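Long-range contact in hypothetical protein EF2904 (Enterococcus faecalis, PDB 2AZ4), which is of unknown function but carries two zinc ions in a metallo-beta-lactamase fold and may act as an RNA-binding exonuclease: residues T210-M215 with V399-H404. Residues are numbered along the deposited sequence; the frame is centred on the assembly and turned at random.
Sequences TELLMM and VLVPIH. With ZN (zinc ion), chain D.
L213 and V401 join two neighbouring parallel strands, 212-215 and 399-403, whose axes lie at 19°. Four backbone N-H...O=C bonds stitch them together. V401 N binds L213 O at 2.8 Å, and L213 N binds V399 O. M215 N reaches V401 O, and I403 N reaches M215 O at 2.9 Å.

The packing is tightest where L212 meets V401, the closest contact between side chains. With CG anti to the backbone N (chi1 -170°), L212 swings CD1 across to V401 CG2, 3.5 Å, and to V399 CG1. On the same face M214 CG rests beside V401 CB, while I403 CD1 lies 4.1 Å from M214 CB. V9 and F11 of strand 7-13 cover this face. On the other, L400 CD2 touches L213 CD2 at 3.9 Å and also meets M215 CB. Helix 385-395 packs over L213 and M215 there.

The E211 end is looser. V399 N makes only a weak bond to E211 O, 3.2 Å. Both residues are partly exposed, and the E211 carboxylate is hydrogen-bonded to H182.

At the opposite end the chain runs on into H404. Its NE2 binds zinc at 2.3 Å, with two waters and D96, H97 and D189. Segment 399-404 thus brings a metal ligand to the site, as expected of the dinuclear zinc site of the metallo-beta-lactamase fold.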
loop_
_atom_site.group_PDB
_atom_site.type_symbol
_atom_site.label_atom_id
_atom_site.label_comp_id
_atom_site.label_asym_id
_atom_site.label_seq_id
_atom_site.Cartn_x
_atom_site.Cartn_y
_atom_site.Cartn_z
ATOM N N THR A 210 4.092 20.190 -13.859
ATOM C CA THR A 210 4.663 20.345 -12.528
ATOM C C THR A 210 6.165 20.601 -12.603
ATOM O O THR A 210 6.854 20.030 -13.448
ATOM C CB THR A 210 4.344 19.135 -11.594
ATOM O OG1 THR A 210 4.723 19.460 -10.250
ATOM C CG2 THR A 210 5.065 17.882 -12.022
ATOM N N GLU A 211 6.679 21.438 -11.710
ATOM C CA GLU A 211 8.113 21.767 -11.729
ATOM C C GLU A 211 8.968 20.622 -11.264
ATOM O O GLU A 211 10.117 20.497 -11.660
ATOM C CB GLU A 211 8.399 22.949 -10.828
ATOM C CG GLU A 211 7.659 24.171 -11.227
ATOM C CD GLU A 211 7.775 25.272 -10.215
ATOM O OE1 GLU A 211 6.779 26.036 -10.099
ATOM O OE2 GLU A 211 8.850 25.371 -9.561
ATOM N N LEU A 212 8.421 19.779 -10.399
ATOM C CA LEU A 212 9.194 18.684 -9.872
ATOM C C LEU A 212 8.274 17.500 -9.590
ATOM O O LEU A 212 7.436 17.556 -8.676
ATOM C CB LEU A 212 9.925 19.133 -8.605
ATOM C CG LEU A 212 10.981 18.185 -8.050
ATOM C CD1 LEU A 212 12.321 18.387 -8.783
ATOM C CD2 LEU A 212 11.132 18.466 -6.567
ATOM N N LEU A 213 8.433 16.451 -10.396
ATOM C CA LEU A 213 7.656 15.229 -10.279
ATOM C C LEU A 213 8.463 14.152 -9.565
ATOM O O LEU A 213 9.396 13.586 -10.140
ATOM C CB LEU A 213 7.230 14.733 -11.669
ATOM C CG LEU A 213 6.410 13.427 -11.741
ATOM C CD1 LEU A 213 5.139 13.612 -10.970
ATOM C CD2 LEU A 213 6.077 13.078 -13.193
ATOM N N MET A 214 8.089 13.882 -8.318
ATOM C CA MET A 214 8.675 12.822 -7.508
ATOM C C MET A 214 7.863 11.543 -7.732
ATOM O O MET A 214 6.767 11.404 -7.205
ATOM C CB MET A 214 8.726 13.236 -6.021
ATOM C CG MET A 214 9.661 14.449 -5.750
ATOM S SD MET A 214 9.432 15.353 -4.199
ATOM C CE MET A 214 7.804 16.031 -4.473
ATOM N N MET A 215 8.409 10.629 -8.532
ATOM C CA MET A 215 7.658 9.496 -9.077
ATOM C C MET A 215 8.275 8.126 -8.812
ATOM O O MET A 215 9.477 7.919 -9.023
ATOM C CB MET A 215 7.448 9.699 -10.590
ATOM C CG MET A 215 6.795 8.521 -11.340
ATOM S SD MET A 215 6.344 9.061 -13.008
ATOM C CE MET A 215 5.613 7.563 -13.659
ATOM N N VAL A 399 11.069 18.877 -14.286
ATOM C CA VAL A 399 12.119 18.081 -13.674
ATOM C C VAL A 399 11.493 16.810 -13.103
ATOM O O VAL A 399 10.479 16.868 -12.400
ATOM C CB VAL A 399 12.843 18.830 -12.527
ATOM C CG1 VAL A 399 13.992 17.980 -12.006
ATOM C CG2 VAL A 399 13.364 20.225 -12.977
ATOM N N LEU A 400 12.107 15.674 -13.414
ATOM C CA LEU A 400 11.665 14.362 -12.940
ATOM C C LEU A 400 12.634 13.848 -11.885
ATOM O O LEU A 400 13.861 13.880 -12.094
ATOM C CB LEU A 400 11.611 13.392 -14.131
ATOM C CG LEU A 400 10.821 12.068 -14.237
ATOM C CD1 LEU A 400 11.743 10.898 -14.476
ATOM C CD2 LEU A 400 9.771 11.778 -13.137
ATOM N N VAL A 401 12.094 13.372 -10.752
ATOM C CA VAL A 401 12.907 12.736 -9.727
ATOM C C VAL A 401 12.451 11.286 -9.496
ATOM O O VAL A 401 11.451 11.081 -8.805
ATOM C CB VAL A 401 12.804 13.501 -8.359
ATOM C CG1 VAL A 401 13.780 12.915 -7.323
ATOM C CG2 VAL A 401 13.030 14.962 -8.535
ATOM N N PRO A 402 13.150 10.278 -10.076
ATOM C CA PRO A 402 12.778 8.916 -9.711
ATOM C C PRO A 402 13.021 8.625 -8.227
ATOM O O PRO A 402 14.051 9.038 -7.657
ATOM C CB PRO A 402 13.695 8.052 -10.582
ATOM C CG PRO A 402 14.089 8.971 -11.739
ATOM C CD PRO A 402 14.224 10.286 -11.088
ATOM N N ILE A 403 12.042 7.952 -7.619
ATOM C CA ILE A 403 12.113 7.483 -6.236
ATOM C C ILE A 403 11.420 6.130 -6.187
ATOM O O ILE A 403 10.854 5.707 -7.182
ATOM C CB ILE A 403 11.415 8.445 -5.259
ATOM C CG1 ILE A 403 9.933 8.646 -5.664
ATOM C CG2 ILE A 403 12.215 9.738 -5.131
ATOM C CD1 ILE A 403 9.098 9.410 -4.655
ATOM N N HIS A 404 11.503 5.450 -5.042
ATOM C CA HIS A 404 10.829 4.170 -4.847
ATOM C C HIS A 404 11.194 3.241 -6.021
ATOM O O HIS A 404 10.322 2.724 -6.731
ATOM C CB HIS A 404 9.307 4.413 -4.747
ATOM C CG HIS A 404 8.583 3.469 -3.843
ATOM N ND1 HIS A 404 9.017 3.175 -2.567
ATOM C CD2 HIS A 404 7.422 2.794 -4.012
ATOM C CE1 HIS A 404 8.162 2.341 -1.999
ATOM N NE2 HIS A 404 7.186 2.095 -2.858
HETATM ZN ZN ZN D . 5.183 1.232 -2.157
HETATM O O HOH W 1 3.602 -0.183 -1.177
HETATM O O HOH W 2 5.497 -0.751 -3.359
#